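Long-range contacts in Abbfa_003403 (Acinetobacter baumannii, PDB 4ZXH), which probably assembles a peptide product as a four-domain nonribosomal peptide synthetase, with condensation, adenylation, phosphopantetheine carrier and thioesterase domains: residues A[977-982]-A[1035-1040]; A[1013-1018]-A[1026-1031]. All coordinates share one frame; numbering follows the deposited sequence.

Contact 1: A[977-982]-A[1035-1040]; sequences PIEIEL and STVERL
Leu-982 and Val-1037 run past one another in opposite senses, each with its CB directed at the other segment. The nearest approach is Leu-982 CB to Val-1037 CG1, 3.6 Å, and Val-1037 CG2 lies 4.0 Å from the same CB, which puts both valine methyls against the root of the leucine. Val-1037 has CG1 anti to its backbone N (chi1 172°), and this branch also reaches the helix backbone at Glu-979 O, 3.9 Å away. Further out, the leucine divides its methyls: CD1 is 3.8 Å from Val-1037 O, while CD2 meets Leu-1040 CD2 at 4.0 Å, the two leucine side chains lying obliquely to each other. One water adds a polar link beside the apolar pairs, donating to Glu-979 OE2 (2.7 Å) and to Glu-1038 O (2.8 Å). Glu-979 OE2 also forms a salt bridge with Arg-975, just ahead of the helix, which probably offsets its charge. Thr-1036 N-caps the second helix, its OG1 accepting from Arg-1039 N. The contact thus joins the starts of helices 977-990 and 1037-1046 in the carrier domain's helical bundle; helix 1008-1022 adjoins it through Phe-1022, which touches Leu-982.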
ATOM      1  N   PRO A 977      -1.891  31.955  -0.416  1.00 30.62           N
ATOM      2  CA  PRO A 977      -0.470  32.143  -0.757  1.00 27.88           C
ATOM      3  C   PRO A 977       0.400  30.858  -0.784  1.00 30.95           C
ATOM      4  O   PRO A 977       1.328  30.765  -1.582  1.00 33.13           O
ATOM      5  CB  PRO A 977       0.013  33.097   0.344  1.00 23.42           C
ATOM      6  CG  PRO A 977      -1.193  33.953   0.636  1.00 24.28           C
ATOM      7  CD  PRO A 977      -2.372  33.004   0.510  1.00 34.54           C
ATOM      8  N   ILE A 978       0.126  29.891   0.079  1.00 25.85           N
ATOM      9  CA  ILE A 978       0.919  28.672   0.082  1.00 23.93           C
ATOM     10  C   ILE A 978       0.697  27.879  -1.205  1.00 27.11           C
ATOM     11  O   ILE A 978       1.641  27.411  -1.838  1.00 30.50           O
ATOM     12  CB  ILE A 978       0.581  27.788   1.293  1.00 31.50           C
ATOM     13  CG1 ILE A 978       1.250  28.325   2.571  1.00 23.01           C
ATOM     14  CG2 ILE A 978       0.971  26.348   1.027  1.00 19.06           C
ATOM     15  CD1 ILE A 978       0.894  27.537   3.814  1.00 22.17           C
ATOM     16  N   GLU A 979      -0.549  27.737  -1.621  1.00 23.05           N
ATOM     17  CA  GLU A 979      -0.782  26.972  -2.834  1.00 20.88           C
ATOM     18  C   GLU A 979      -0.294  27.753  -4.071  1.00 27.69           C
ATOM     19  O   GLU A 979       0.158  27.141  -5.038  1.00 29.67           O
ATOM     20  CB  GLU A 979      -2.259  26.588  -2.952  1.00 19.26           C
ATOM     21  CG  GLU A 979      -2.746  25.715  -1.797  1.00 22.00           C
ATOM     22  CD  GLU A 979      -4.218  25.382  -1.886  1.00 26.63           C
ATOM     23  OE1 GLU A 979      -4.927  25.978  -2.729  1.00 29.21           O
ATOM     24  OE2 GLU A 979      -4.671  24.523  -1.104  1.00 37.19           O
ATOM     25  N   ILE A 980      -0.345  29.089  -4.036  1.00 24.51           N
ATOM     26  CA  ILE A 980       0.215  29.882  -5.136  1.00 28.35           C
ATOM     27  C   ILE A 980       1.722  29.632  -5.301  1.00 30.13           C
ATOM     28  O   ILE A 980       2.192  29.394  -6.415  1.00 33.70           O
ATOM     29  CB  ILE A 980      -0.053  31.389  -4.946  1.00 19.84           C
ATOM     30  CG1 ILE A 980      -1.553  31.651  -5.109  1.00 20.93           C
ATOM     31  CG2 ILE A 980       0.722  32.200  -5.957  1.00 20.65           C
ATOM     32  CD1 ILE A 980      -1.969  33.099  -4.885  1.00 21.49           C
ATOM     33  N   GLU A 981       2.467  29.630  -4.194  1.00 24.70           N
ATOM     34  CA  GLU A 981       3.904  29.383  -4.245  1.00 32.68           C
ATOM     35  C   GLU A 981       4.254  27.954  -4.705  1.00 38.46           C
ATOM     36  O   GLU A 981       5.211  27.753  -5.449  1.00 37.69           O
ATOM     37  CB  GLU A 981       4.540  29.652  -2.882  1.00 37.81           C
ATOM     38  CG  GLU A 981       6.036  29.389  -2.852  1.00 51.86           C
ATOM     39  CD  GLU A 981       6.885  30.653  -2.939  1.00 65.65           C
ATOM     40  OE1 GLU A 981       6.499  31.680  -2.331  1.00 68.81           O
ATOM     41  OE2 GLU A 981       7.938  30.611  -3.623  1.00 71.96           O
ATOM     42  N   LEU A 982       3.490  26.959  -4.272  1.00 38.75           N
ATOM     43  CA  LEU A 982       3.757  25.591  -4.709  1.00 29.44           C
ATOM     44  C   LEU A 982       3.411  25.398  -6.187  1.00 30.66           C
ATOM     45  O   LEU A 982       4.131  24.713  -6.904  1.00 36.50           O
ATOM     46  CB  LEU A 982       2.988  24.582  -3.857  1.00 25.50           C
ATOM     47  CG  LEU A 982       3.384  24.556  -2.376  1.00 30.12           C
ATOM     48  CD1 LEU A 982       2.409  23.698  -1.538  1.00 22.75           C
ATOM     49  CD2 LEU A 982       4.834  24.081  -2.235  1.00 29.31           C
ATOM     50  N   SER A1035       2.372  14.504  -2.578  1.00 32.07           N
ATOM     51  CA  SER A1035       2.899  14.902  -3.892  1.00 33.84           C
ATOM     52  C   SER A1035       1.985  15.745  -4.815  1.00 31.86           C
ATOM     53  O   SER A1035       2.337  16.037  -5.964  1.00 38.91           O
ATOM     54  CB  SER A1035       3.335  13.641  -4.638  1.00 28.48           C
ATOM     55  OG  SER A1035       2.318  12.667  -4.571  1.00 34.08           O
ATOM     56  N   THR A1036       0.825  16.142  -4.317  1.00 26.44           N
ATOM     57  CA  THR A1036       0.043  17.175  -4.986  1.00 23.48           C
ATOM     58  C   THR A1036       0.212  18.479  -4.242  1.00 25.35           C
ATOM     59  O   THR A1036       0.614  18.473  -3.080  1.00 28.31           O
ATOM     60  CB  THR A1036      -1.436  16.849  -5.035  1.00 27.33           C
ATOM     61  OG1 THR A1036      -1.966  16.927  -3.703  1.00 33.65           O
ATOM     62  CG2 THR A1036      -1.674  15.462  -5.655  1.00 19.36           C
ATOM     63  N   VAL A1037      -0.104  19.599  -4.890  1.00 30.08           N
ATOM     64  CA  VAL A1037       0.019  20.893  -4.220  1.00 25.26           C
ATOM     65  C   VAL A1037      -0.947  20.970  -3.040  1.00 31.84           C
ATOM     66  O   VAL A1037      -0.595  21.474  -1.972  1.00 28.44           O
ATOM     67  CB  VAL A1037      -0.242  22.052  -5.172  1.00 27.02           C
ATOM     68  CG1 VAL A1037      -0.298  23.350  -4.398  1.00 26.70           C
ATOM     69  CG2 VAL A1037       0.848  22.110  -6.221  1.00 28.72           C
ATOM     70  N   GLU A1038      -2.153  20.431  -3.213  1.00 27.51           N
ATOM     71  CA  GLU A1038      -3.113  20.471  -2.120  1.00 24.58           C
ATOM     72  C   GLU A1038      -2.553  19.792  -0.878  1.00 24.65           C
ATOM     73  O   GLU A1038      -2.539  20.380   0.214  1.00 23.33           O
ATOM     74  CB  GLU A1038      -4.432  19.807  -2.498  1.00 22.14           C
ATOM     75  CG  GLU A1038      -5.557  20.147  -1.510  1.00 30.31           C
ATOM     76  CD  GLU A1038      -6.558  19.026  -1.336  1.00 41.42           C
ATOM     77  OE1 GLU A1038      -6.140  17.849  -1.373  1.00 55.56           O
ATOM     78  OE2 GLU A1038      -7.764  19.316  -1.185  1.00 40.68           O
ATOM     79  N   ARG A1039      -2.099  18.550  -1.055  1.00 21.19           N
ATOM     80  CA  ARG A1039      -1.720  17.725   0.074  1.00 25.10           C
ATOM     81  C   ARG A1039      -0.471  18.270   0.759  1.00 25.97           C
ATOM     82  O   ARG A1039      -0.379  18.272   1.987  1.00 27.24           O
ATOM     83  CB  ARG A1039      -1.516  16.278  -0.374  1.00 28.32           C
ATOM     84  CG  ARG A1039      -2.835  15.545  -0.473  1.00 31.50           C
ATOM     85  CD  ARG A1039      -2.774  14.210  -1.217  1.00 31.77           C
ATOM     86  NE  ARG A1039      -1.801  13.233  -0.712  1.00 38.05           N
ATOM     87  CZ  ARG A1039      -1.750  12.778   0.537  1.00 44.27           C
ATOM     88  NH1 ARG A1039      -2.586  13.222   1.475  1.00 54.04           N
ATOM     89  NH2 ARG A1039      -0.837  11.887   0.860  1.00 39.72           N
ATOM     90  N   LEU A1040       0.479  18.747  -0.033  1.00 21.53           N
ATOM     91  CA  LEU A1040       1.726  19.265   0.516  1.00 21.53           C
ATOM     92  C   LEU A1040       1.444  20.582   1.207  1.00 27.31           C
ATOM     93  O   LEU A1040       2.028  20.890   2.236  1.00 37.25           O
ATOM     94  CB  LEU A1040       2.766  19.433  -0.595  1.00 20.95           C
ATOM     95  CG  LEU A1040       4.161  19.980  -0.287  1.00 25.35           C
ATOM     96  CD1 LEU A1040       4.944  19.087   0.665  1.00 18.24           C
ATOM     97  CD2 LEU A1040       4.890  20.125  -1.607  1.00 24.76           C
TER
HETATM   98  O   HOH W   1      -3.584  22.908   0.750  1.00 21.13           O

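Contact 2: A[1013-1018]-A[1026-1031]; sequences KLVNHL and LSVALL
Val-1015, with CG1 anti to the backbone N (chi1 161°) and CG2 anti to the carbonyl carbon, spreads its two methyls over successive parts of segment 1026-1031. CG1 meets the backbone at Leu-1026 O, 3.4 Å away. CG2 comes to 3.7 Å from Ser-1027 O and also touches Val-1028 CG1 (4.1 Å) and Leu-1031 CB (4.0 Å), so a single branch spans the first turn of the short helix. Leu-1014 and Leu-1031 both turn CG anti to their backbone N; their side chains then cross at about a right angle and touch through Leu-1014 CD2 and Leu-1031 CD2, 3.6 Å apart. About one turn after Leu-1014, Leu-1018 CB receives Leu-1026 CD1 at 3.7 Å. Ser-1027 N-caps helix 1028-1033, its OG accepting from Leu-1030 N (N-H...O angle 148°). Within the carrier domain, Val-1028 also touches Arg-31 and Leu-32 of helix 21-32 in the condensation domain, and its side chain is about 9 Å from the bound phosphopantetheine, consistent with this corner facing that domain. No hydrogen bond passes between the segments: they meet by van der Waals contact, the methyls of Val-1015 lying against backbone as well as side chains, while the serine cap shapes the turn of 1026-1031 itself.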
ATOM      1  N   LYS A1013      15.705  18.624  -6.103  1.00 34.02           N
ATOM      2  CA  LYS A1013      15.818  20.033  -6.442  1.00 30.25           C
ATOM      3  C   LYS A1013      14.635  20.801  -5.887  1.00 35.19           C
ATOM      4  O   LYS A1013      14.800  21.858  -5.287  1.00 39.27           O
ATOM      5  CB  LYS A1013      15.914  20.228  -7.957  1.00 37.47           C
ATOM      6  CG  LYS A1013      17.203  19.655  -8.576  1.00 50.10           C
ATOM      7  CD  LYS A1013      17.280  19.964 -10.074  1.00 58.12           C
ATOM      8  CE  LYS A1013      18.301  19.086 -10.814  1.00 56.57           C
ATOM      9  NZ  LYS A1013      19.713  19.397 -10.491  1.00 59.00           N
ATOM     10  N   LEU A1014      13.438  20.262  -6.090  1.00 37.52           N
ATOM     11  CA  LEU A1014      12.220  20.894  -5.607  1.00 24.64           C
ATOM     12  C   LEU A1014      12.266  21.168  -4.103  1.00 28.82           C
ATOM     13  O   LEU A1014      12.043  22.289  -3.650  1.00 31.51           O
ATOM     14  CB  LEU A1014      11.018  20.024  -5.942  1.00 25.88           C
ATOM     15  CG  LEU A1014       9.690  20.478  -5.323  1.00 36.36           C
ATOM     16  CD1 LEU A1014       9.431  21.890  -5.704  1.00 42.05           C
ATOM     17  CD2 LEU A1014       8.544  19.646  -5.816  1.00 40.98           C
ATOM     18  N   VAL A1015      12.560  20.134  -3.331  1.00 29.33           N
ATOM     19  CA  VAL A1015      12.555  20.247  -1.888  1.00 27.64           C
ATOM     20  C   VAL A1015      13.578  21.254  -1.400  1.00 34.10           C
ATOM     21  O   VAL A1015      13.321  22.011  -0.462  1.00 42.27           O
ATOM     22  CB  VAL A1015      12.814  18.896  -1.238  1.00 32.36           C
ATOM     23  CG1 VAL A1015      13.266  19.077   0.202  1.00 40.74           C
ATOM     24  CG2 VAL A1015      11.539  18.040  -1.304  1.00 20.37           C
ATOM     25  N   ASN A1016      14.730  21.297  -2.049  1.00 36.09           N
ATOM     26  CA  ASN A1016      15.767  22.220  -1.608  1.00 41.60           C
ATOM     27  C   ASN A1016      15.374  23.668  -1.889  1.00 44.70           C
ATOM     28  O   ASN A1016      15.740  24.577  -1.144  1.00 53.59           O
ATOM     29  CB  ASN A1016      17.106  21.861  -2.248  1.00 47.46           C
ATOM     30  CG  ASN A1016      17.840  20.767  -1.475  1.00 52.49           C
ATOM     31  OD1 ASN A1016      18.495  21.047  -0.469  1.00 70.32           O
ATOM     32  ND2 ASN A1016      17.706  19.517  -1.921  1.00 39.69           N
ATOM     33  N   HIS A1017      14.595  23.871  -2.943  1.00 46.91           N
ATOM     34  CA  HIS A1017      14.026  25.180  -3.225  1.00 37.39           C
ATOM     35  C   HIS A1017      12.948  25.544  -2.198  1.00 38.72           C
ATOM     36  O   HIS A1017      12.958  26.642  -1.649  1.00 38.17           O
ATOM     37  CB  HIS A1017      13.441  25.222  -4.630  1.00 22.53           C
ATOM     38  CG  HIS A1017      12.827  26.539  -4.972  1.00 33.52           C
ATOM     39  ND1 HIS A1017      11.462  26.730  -5.037  1.00 37.17           N
ATOM     40  CD2 HIS A1017      13.391  27.739  -5.239  1.00 31.38           C
ATOM     41  CE1 HIS A1017      11.211  27.991  -5.344  1.00 40.49           C
ATOM     42  NE2 HIS A1017      12.364  28.623  -5.468  1.00 42.94           N
ATOM     43  N   LEU A1018      12.024  24.619  -1.936  1.00 36.87           N
ATOM     44  CA  LEU A1018      10.953  24.864  -0.964  1.00 36.45           C
ATOM     45  C   LEU A1018      11.481  25.182   0.442  1.00 41.92           C
ATOM     46  O   LEU A1018      10.872  25.980   1.155  1.00 47.32           O
ATOM     47  CB  LEU A1018      10.009  23.665  -0.903  1.00 24.50           C
ATOM     48  CG  LEU A1018       9.137  23.555  -2.144  1.00 29.07           C
ATOM     49  CD1 LEU A1018       8.213  22.346  -2.068  1.00 17.76           C
ATOM     50  CD2 LEU A1018       8.348  24.859  -2.349  1.00 21.79           C
ATOM     51  N   LEU A1026      12.019  20.535   4.914  1.00 57.65           N
ATOM     52  CA  LEU A1026      11.147  19.521   4.338  1.00 48.11           C
ATOM     53  C   LEU A1026      12.003  18.380   3.825  1.00 50.78           C
ATOM     54  O   LEU A1026      13.192  18.569   3.551  1.00 62.51           O
ATOM     55  CB  LEU A1026      10.328  20.079   3.187  1.00 45.20           C
ATOM     56  CG  LEU A1026       9.727  21.445   3.442  1.00 53.57           C
ATOM     57  CD1 LEU A1026       8.949  21.881   2.203  1.00 47.96           C
ATOM     58  CD2 LEU A1026       8.857  21.407   4.698  1.00 61.30           C
ATOM     59  N   SER A1027      11.409  17.206   3.665  1.00 40.61           N
ATOM     60  CA  SER A1027      12.168  16.060   3.191  1.00 40.06           C
ATOM     61  C   SER A1027      11.626  15.585   1.855  1.00 41.66           C
ATOM     62  O   SER A1027      10.494  15.900   1.512  1.00 37.20           O
ATOM     63  CB  SER A1027      12.133  14.929   4.218  1.00 39.93           C
ATOM     64  OG  SER A1027      10.846  14.776   4.787  1.00 42.92           O
ATOM     65  N   VAL A1028      12.433  14.841   1.097  1.00 37.62           N
ATOM     66  CA  VAL A1028      11.926  14.218  -0.118  1.00 24.12           C
ATOM     67  C   VAL A1028      10.892  13.173   0.290  1.00 30.52           C
ATOM     68  O   VAL A1028       9.978  12.841  -0.483  1.00 38.13           O
ATOM     69  CB  VAL A1028      13.051  13.592  -0.972  1.00 25.99           C
ATOM     70  CG1 VAL A1028      13.839  14.674  -1.692  1.00 28.72           C
ATOM     71  CG2 VAL A1028      13.984  12.797  -0.115  1.00 27.45           C
ATOM     72  N   ALA A1029      11.003  12.695   1.529  1.00 31.34           N
ATOM     73  CA  ALA A1029      10.028  11.752   2.054  1.00 37.89           C
ATOM     74  C   ALA A1029       8.654  12.405   2.149  1.00 41.94           C
ATOM     75  O   ALA A1029       7.646  11.788   1.792  1.00 43.56           O
ATOM     76  CB  ALA A1029      10.463  11.213   3.402  1.00 26.20           C
ATOM     77  N   LEU A1030       8.619  13.650   2.628  1.00 41.94           N
ATOM     78  CA  LEU A1030       7.371  14.413   2.700  1.00 35.73           C
ATOM     79  C   LEU A1030       6.794  14.663   1.314  1.00 33.50           C
ATOM     80  O   LEU A1030       5.581  14.591   1.123  1.00 28.02           O
ATOM     81  CB  LEU A1030       7.577  15.744   3.422  1.00 28.36           C
ATOM     82  CG  LEU A1030       7.598  15.560   4.937  1.00 33.99           C
ATOM     83  CD1 LEU A1030       8.037  16.819   5.701  1.00 35.03           C
ATOM     84  CD2 LEU A1030       6.222  15.109   5.377  1.00 42.60           C
ATOM     85  N   LEU A1031       7.658  14.932   0.341  1.00 30.65           N
ATOM     86  CA  LEU A1031       7.168  15.159  -1.018  1.00 30.43           C
ATOM     87  C   LEU A1031       6.652  13.874  -1.662  1.00 33.90           C
ATOM     88  O   LEU A1031       5.709  13.887  -2.451  1.00 35.70           O
ATOM     89  CB  LEU A1031       8.257  15.771  -1.895  1.00 19.59           C
ATOM     90  CG  LEU A1031       7.877  15.920  -3.364  1.00 17.63           C
ATOM     91  CD1 LEU A1031       6.694  16.829  -3.499  1.00 19.56           C
ATOM     92  CD2 LEU A1031       9.051  16.465  -4.142  1.00 26.11           C
TER

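How the contacts relate
Read from the N terminus, the chain opens contact 1 with helix 977-990, then enters helix 1008-1022, which supplies the first half of contact 2. Segment 1026-1031, which leads into helix 1028-1033, closes contact 2 after seven intervening residues. Segment 1035-1040, leading into helix 1037-1046, then closes contact 1, with 52 residues between its segments, so the shorter loop falls wholly within the longer and the two do not cross. Their centres lie 12 Å apart, and leucines join them: Leu-1018 CD2 is 3.6 Å from Leu-982 CD2, and Leu-1018 CD1 is 4.0 Å from Leu-1040 CD2. Together they tie four helices of the carrier domain into one apolar interior.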